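Ultraspiracle (PDB 1HG4) is a nuclear hormone receptor that probably acts as a transcription factor, its ligand-binding domain here holding a phospholipid and locked in an inactive conformation. Local coordinates at residues A[171-174]-A[175-179]. Residues are numbered along the deposited sequence; the frame is centred on the assembly and turned at random.
Sequences LNLD and RRELS
Asp174 and Glu177 close a capping box over the N-terminus of helix 175-186 of the nuclear-receptor ligand-binding domain, just after a Schellman motif at Asn172 has closed helix 154-171. Asp174 is the N-cap: with CG between its backbone N and carbonyl carbon (chi1 64°), OD1 swings back over the first turn and accepts from Glu177 N at 2.6 Å, nearly in line with its own C-O bond. In return Glu177 OE1 accepts from Asp174 N at 3.1 Å on its anti side, 25° out of the carboxylate plane. The two carboxylates come close, Asp174 OD2 lying 3.8 Å from Glu177 OE1; Arg225 forms a salt bridge with that OE1 and His214 NE2 a hydrogen bond with that OD2, which probably eases the repulsion. The buried flank is tight: Leu173 CD1 presses on Glu177 CB at 3.4 Å, with Leu229 of helix 225-250 against both side chains. An alanine at Glu177 is likely to leave Asp174 N without its acceptor and Arg225 without this carboxylate. The outer side is looser: the bent chain of exposed Arg176 leads away from Asp174, only its CB lying near OD1. Asp174 O accepts from Leu178 N at 3.1 Å, a first-turn backbone bond.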
# COMPACT_ATOMS: atom_id res chain seq x y z
N LEU A 171 4.07 20.38 25.45
CA LEU A 171 3.57 20.58 24.08
C LEU A 171 2.12 21.04 24.02
O LEU A 171 1.64 21.41 22.95
CB LEU A 171 3.70 19.28 23.28
CG LEU A 171 5.08 18.88 22.76
CD1 LEU A 171 5.05 17.43 22.26
CD2 LEU A 171 5.48 19.83 21.65
N ASN A 172 1.43 21.02 25.15
CA ASN A 172 0.02 21.40 25.20
C ASN A 172 -0.78 20.35 24.43
O ASN A 172 -1.74 20.68 23.73
CB ASN A 172 -0.21 22.77 24.57
CG ASN A 172 0.55 23.89 25.27
OD1 ASN A 172 0.41 24.09 26.48
ND2 ASN A 172 1.35 24.63 24.51
N LEU A 173 -0.40 19.09 24.57
CA LEU A 173 -1.09 18.00 23.89
C LEU A 173 -2.56 18.01 24.32
O LEU A 173 -2.86 18.12 25.49
CB LEU A 173 -0.46 16.65 24.25
CG LEU A 173 -0.97 15.43 23.49
CD1 LEU A 173 -0.44 15.48 22.05
CD2 LEU A 173 -0.49 14.15 24.18
N ASP A 174 -3.47 17.91 23.36
CA ASP A 174 -4.88 17.89 23.70
C ASP A 174 -5.46 16.49 23.51
O ASP A 174 -4.80 15.60 22.97
CB ASP A 174 -5.65 18.93 22.88
CG ASP A 174 -5.63 18.66 21.39
OD1 ASP A 174 -5.75 17.49 20.98
OD2 ASP A 174 -5.51 19.64 20.61
N ARG A 175 -6.70 16.32 23.96
CA ARG A 175 -7.38 15.03 23.87
C ARG A 175 -7.50 14.50 22.45
O ARG A 175 -7.47 13.29 22.23
CB ARG A 175 -8.77 15.12 24.51
CG ARG A 175 -9.51 13.79 24.54
CD ARG A 175 -8.85 12.82 25.52
NE ARG A 175 -9.13 11.43 25.18
CZ ARG A 175 -10.35 10.91 25.07
NH1 ARG A 175 -11.42 11.67 25.26
NH2 ARG A 175 -10.50 9.63 24.76
N ARG A 176 -7.65 15.41 21.49
CA ARG A 176 -7.78 15.01 20.10
C ARG A 176 -6.46 14.48 19.58
O ARG A 176 -6.41 13.48 18.86
CB ARG A 176 -8.26 16.18 19.24
CG ARG A 176 -9.75 16.10 18.86
CD ARG A 176 -10.65 16.94 19.76
NE ARG A 176 -11.89 16.24 20.07
CZ ARG A 176 -12.82 16.69 20.92
NH1 ARG A 176 -12.65 17.86 21.53
NH2 ARG A 176 -13.89 15.96 21.18
N GLU A 177 -5.36 15.13 19.93
CA GLU A 177 -4.06 14.66 19.48
C GLU A 177 -3.67 13.32 20.10
O GLU A 177 -3.01 12.51 19.45
CB GLU A 177 -3.00 15.72 19.77
CG GLU A 177 -3.40 17.07 19.21
CD GLU A 177 -2.40 18.15 19.47
OE1 GLU A 177 -1.99 18.33 20.63
OE2 GLU A 177 -2.03 18.85 18.50
N LEU A 178 -4.09 13.06 21.35
CA LEU A 178 -3.75 11.78 21.99
C LEU A 178 -4.53 10.64 21.32
O LEU A 178 -4.00 9.54 21.13
CB LEU A 178 -4.08 11.81 23.49
CG LEU A 178 -3.74 10.49 24.20
CD1 LEU A 178 -2.22 10.38 24.42
CD2 LEU A 178 -4.51 10.40 25.52
N SER A 179 -5.79 10.90 20.99
CA SER A 179 -6.60 9.90 20.30
C SER A 179 -5.93 9.52 18.98
O SER A 179 -5.90 8.35 18.62
CB SER A 179 -7.99 10.44 20.01
OG SER A 179 -8.70 10.59 21.21